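Local coordinates for Mll8374 protein (Mesorhizobium loti, PDB 3B5E), which probably hydrolyses carboxylic esters as a serine carboxylesterase of the alpha/beta-hydrolase fold, at residues A[123-133]-A[147-156]. Sequence-based numbering, arbitrary orientation.
Sequences NLVSSLMLLHP and VLDHVPATDL. With EDO (1,2-ethanediol), chain I.
Leu130 and Thr154 meet where the last turn of helix 120-131, which follows the probable GxSxG nucleophile elbow, packs against the loop connecting neighbouring parallel strands 138-142 and 160-166. The hydroxyl OG1 of Thr154 donates to the carbonyl O of Leu130 over 2.5 Å, unusually short, so its exact geometry is doubtful; its methyl CG2 rests beside the carbonyl of Met129 and meets the ring of Pro133. With OG1 anti to its own carbonyl carbon (chi1 -59°), the threonine splits its two branches between these tasks. The side chain of Leu130 points into the loop, CD2 lying between CG1 of Val151 (3.6 Å) and CD1 of Leu156 (4.0 Å). The same Leu156 methyl receives CE of selenomethionine Met129 at 3.6 Å, a bend at chi3 (46°) turning that end toward the loop. On the helix flank, Leu131 and Leu148 meet tip to tip, CG to CD1 at 3.9 Å, and methyl CD2 of Leu131 also crosses the ring of Pro152.

Nearer the elbow, Val147 sets its methyls against residues one turn apart on one helix face: CG1 at CB of Asn123 (3.6 Å), CG2 at OG of Ser127. That hydroxyl directs its proton to O of Asn123 (2.8 Å), leaving the oxygen beside the valine methyl. Asn123 ND2 donates a nearly straight bond (171°) to O2 of an ethanediol, probably from the crystallisation liquor, that also bonds Ser119 OG, the probable nucleophile. Gln85 and His186 hydrogen-bond the loop as well. Against the helix the contact is mostly apolar, with Thr154 placed to satisfy the Leu130 carbonyl.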
loop_
_atom_site.group_PDB
_atom_site.type_symbol
_atom_site.label_atom_id
_atom_site.label_comp_id
_atom_site.label_asym_id
_atom_site.label_seq_id
_atom_site.Cartn_x
_atom_site.Cartn_y
_atom_site.Cartn_z
ATOM N N ASN A 123 -2.954 -3.406 -3.870
ATOM C CA ASN A 123 -2.715 -4.692 -4.503
ATOM C C ASN A 123 -1.238 -4.872 -4.869
ATOM O O ASN A 123 -0.744 -5.982 -4.944
ATOM C CB ASN A 123 -3.675 -4.891 -5.687
ATOM C CG ASN A 123 -5.141 -4.734 -5.260
ATOM O OD1 ASN A 123 -5.486 -5.064 -4.113
ATOM N ND2 ASN A 123 -5.981 -4.201 -6.144
ATOM N N LEU A 124 -0.531 -3.763 -5.089
ATOM C CA LEU A 124 0.942 -3.783 -5.131
ATOM C C LEU A 124 1.483 -4.203 -3.770
ATOM O O LEU A 124 2.314 -5.084 -3.699
ATOM C CB LEU A 124 1.507 -2.391 -5.521
ATOM C CG LEU A 124 2.988 -2.267 -5.973
ATOM C CD1 LEU A 124 3.930 -2.459 -4.761
ATOM C CD2 LEU A 124 3.314 -3.271 -7.133
ATOM N N VAL A 125 1.010 -3.579 -2.690
ATOM C CA VAL A 125 1.486 -3.939 -1.336
ATOM C C VAL A 125 1.269 -5.429 -0.995
ATOM O O VAL A 125 2.183 -6.088 -0.517
ATOM C CB VAL A 125 0.869 -3.063 -0.249
ATOM C CG1 VAL A 125 1.309 -3.552 1.165
ATOM C CG2 VAL A 125 1.245 -1.548 -0.453
ATOM N N SER A 126 0.068 -5.964 -1.243
ATOM C CA SER A 126 -0.202 -7.370 -0.908
ATOM C C SER A 126 0.678 -8.286 -1.764
ATOM O O SER A 126 1.211 -9.283 -1.285
ATOM C CB SER A 126 -1.691 -7.702 -1.089
ATOM O OG SER A 126 -2.072 -7.621 -2.453
ATOM N N SER A 127 0.856 -7.939 -3.029
ATOM C CA SER A 127 1.759 -8.703 -3.909
ATOM C C SER A 127 3.213 -8.684 -3.428
ATOM O O SER A 127 3.915 -9.682 -3.526
ATOM C CB SER A 127 1.689 -8.140 -5.335
ATOM O OG SER A 127 0.407 -8.374 -5.838
ATOM N N LEU A 128 3.638 -7.517 -2.937
ATOM C CA LEU A 128 4.964 -7.344 -2.386
ATOM C C LEU A 128 5.163 -8.294 -1.214
ATOM O O LEU A 128 6.199 -8.955 -1.121
ATOM C CB LEU A 128 5.186 -5.884 -1.985
ATOM C CG LEU A 128 6.536 -5.483 -1.372
ATOM C CD1 LEU A 128 7.720 -5.700 -2.348
ATOM C CD2 LEU A 128 6.441 -4.045 -0.860
HETATM N N MSE A 129 4.186 -8.345 -0.306
HETATM C CA MSE A 129 4.252 -9.274 0.838
HETATM C C MSE A 129 4.422 -10.736 0.410
HETATM O O MSE A 129 5.188 -11.472 1.015
HETATM C CB MSE A 129 2.991 -9.173 1.721
HETATM C CG MSE A 129 2.844 -7.853 2.454
HETATM SE SE MSE A 129 1.024 -7.696 3.246
HETATM C CE MSE A 129 0.973 -9.407 3.956
ATOM N N LEU A 130 3.702 -11.142 -0.635
ATOM C CA LEU A 130 3.676 -12.542 -1.044
ATOM C C LEU A 130 4.862 -12.923 -1.900
ATOM O O LEU A 130 5.332 -14.051 -1.835
ATOM C CB LEU A 130 2.366 -12.838 -1.758
ATOM C CG LEU A 130 1.157 -12.859 -0.809
ATOM C CD1 LEU A 130 -0.106 -12.641 -1.609
ATOM C CD2 LEU A 130 1.118 -14.159 0.011
ATOM N N LEU A 131 5.376 -11.971 -2.663
ATOM C CA LEU A 131 6.456 -12.238 -3.594
ATOM C C LEU A 131 7.855 -11.883 -3.046
ATOM O O LEU A 131 8.840 -12.450 -3.509
ATOM C CB LEU A 131 6.200 -11.497 -4.903
ATOM C CG LEU A 131 4.981 -11.910 -5.741
ATOM C CD1 LEU A 131 4.730 -10.917 -6.859
ATOM C CD2 LEU A 131 5.120 -13.333 -6.354
ATOM N N HIS A 132 7.943 -10.950 -2.091
ATOM C CA HIS A 132 9.212 -10.448 -1.589
ATOM C C HIS A 132 9.156 -10.334 -0.100
ATOM O O HIS A 132 9.078 -9.242 0.426
ATOM C CB HIS A 132 9.540 -9.112 -2.218
ATOM C CG HIS A 132 9.714 -9.215 -3.692
ATOM N ND1 HIS A 132 10.888 -9.635 -4.265
ATOM C CD2 HIS A 132 8.833 -9.062 -4.709
ATOM C CE1 HIS A 132 10.744 -9.674 -5.580
ATOM N NE2 HIS A 132 9.499 -9.361 -5.872
ATOM N N PRO A 133 9.170 -11.481 0.584
ATOM C CA PRO A 133 9.086 -11.469 2.026
ATOM C C PRO A 133 10.327 -10.852 2.687
ATOM O O PRO A 133 11.421 -10.838 2.120
ATOM C CB PRO A 133 8.971 -12.951 2.377
ATOM C CG PRO A 133 9.609 -13.656 1.239
ATOM C CD PRO A 133 9.262 -12.853 0.045
ATOM N N VAL A 147 -5.044 -10.349 -6.697
ATOM C CA VAL A 147 -4.585 -10.026 -8.064
ATOM C C VAL A 147 -3.607 -11.042 -8.662
ATOM O O VAL A 147 -3.391 -11.040 -9.872
ATOM C CB VAL A 147 -3.948 -8.609 -8.150
ATOM C CG1 VAL A 147 -4.961 -7.540 -7.721
ATOM C CG2 VAL A 147 -2.649 -8.467 -7.295
ATOM N N LEU A 148 -3.002 -11.885 -7.822
ATOM C CA LEU A 148 -2.003 -12.841 -8.247
ATOM C C LEU A 148 -2.688 -14.141 -8.564
ATOM O O LEU A 148 -3.452 -14.637 -7.768
ATOM C CB LEU A 148 -0.966 -13.117 -7.159
ATOM C CG LEU A 148 0.263 -12.238 -7.060
ATOM C CD1 LEU A 148 1.157 -12.794 -5.922
ATOM C CD2 LEU A 148 0.981 -12.208 -8.419
ATOM N N ASP A 149 -2.408 -14.703 -9.721
ATOM C CA ASP A 149 -2.984 -15.991 -10.074
ATOM C C ASP A 149 -2.295 -17.151 -9.361
ATOM O O ASP A 149 -2.955 -18.112 -8.988
ATOM C CB ASP A 149 -2.886 -16.246 -11.581
ATOM C CG ASP A 149 -3.792 -15.330 -12.407
ATOM O OD1 ASP A 149 -4.689 -14.658 -11.824
ATOM O OD2 ASP A 149 -3.562 -15.294 -13.651
ATOM N N HIS A 150 -0.981 -17.091 -9.230
ATOM C CA HIS A 150 -0.241 -18.125 -8.533
ATOM C C HIS A 150 0.520 -17.445 -7.392
ATOM O O HIS A 150 1.221 -16.442 -7.591
ATOM C CB HIS A 150 0.671 -18.901 -9.493
ATOM C CG HIS A 150 -0.061 -19.482 -10.671
ATOM N ND1 HIS A 150 -1.153 -20.317 -10.534
ATOM C CD2 HIS A 150 0.122 -19.321 -12.005
ATOM C CE1 HIS A 150 -1.602 -20.656 -11.731
ATOM N NE2 HIS A 150 -0.847 -20.065 -12.641
ATOM N N VAL A 151 0.297 -17.950 -6.182
ATOM C CA VAL A 151 0.876 -17.377 -4.980
ATOM C C VAL A 151 1.924 -18.350 -4.502
ATOM O O VAL A 151 1.643 -19.533 -4.386
ATOM C CB VAL A 151 -0.211 -17.168 -3.897
ATOM C CG1 VAL A 151 0.354 -16.434 -2.727
ATOM C CG2 VAL A 151 -1.416 -16.411 -4.487
ATOM N N PRO A 152 3.141 -17.875 -4.236
ATOM C CA PRO A 152 4.106 -18.788 -3.651
ATOM C C PRO A 152 3.737 -19.127 -2.207
ATOM O O PRO A 152 2.908 -18.451 -1.626
ATOM C CB PRO A 152 5.422 -18.010 -3.695
ATOM C CG PRO A 152 5.120 -16.709 -4.285
ATOM C CD PRO A 152 3.681 -16.518 -4.400
ATOM N N ALA A 153 4.388 -20.143 -1.635
ATOM C CA ALA A 153 4.102 -20.614 -0.273
ATOM C C ALA A 153 4.801 -19.719 0.722
ATOM O O ALA A 153 5.584 -20.184 1.535
ATOM C CB ALA A 153 4.594 -22.043 -0.091
ATOM N N THR A 154 4.526 -18.433 0.655
ATOM C CA THR A 154 5.221 -17.449 1.474
ATOM C C THR A 154 4.671 -17.429 2.888
ATOM O O THR A 154 3.462 -17.423 3.086
ATOM C CB THR A 154 5.086 -16.038 0.847
ATOM O OG1 THR A 154 5.649 -16.086 -0.466
ATOM C CG2 THR A 154 5.836 -15.005 1.653
ATOM N N ASP A 155 5.574 -17.400 3.862
ATOM C CA ASP A 155 5.185 -17.379 5.259
ATOM C C ASP A 155 5.117 -15.937 5.715
ATOM O O ASP A 155 6.148 -15.276 5.797
ATOM C CB ASP A 155 6.191 -18.170 6.109
ATOM C CG ASP A 155 5.790 -18.259 7.585
ATOM O OD1 ASP A 155 4.773 -17.658 7.987
ATOM O OD2 ASP A 155 6.503 -18.958 8.344
ATOM N N LEU A 156 3.909 -15.466 6.032
ATOM C CA LEU A 156 3.689 -14.078 6.441
ATOM C C LEU A 156 3.585 -13.959 7.968
ATOM O O LEU A 156 3.116 -12.940 8.497
ATOM C CB LEU A 156 2.402 -13.529 5.797
ATOM C CG LEU A 156 2.310 -13.543 4.263
ATOM C CD1 LEU A 156 0.944 -13.031 3.813
ATOM C CD2 LEU A 156 3.413 -12.758 3.573
HETATM C C1 EDO I . -8.779 -2.973 -7.779
HETATM O O1 EDO I . -7.945 -1.830 -7.858
HETATM C C2 EDO I . -9.545 -2.969 -6.463
HETATM O O2 EDO I . -8.794 -3.465 -5.333
#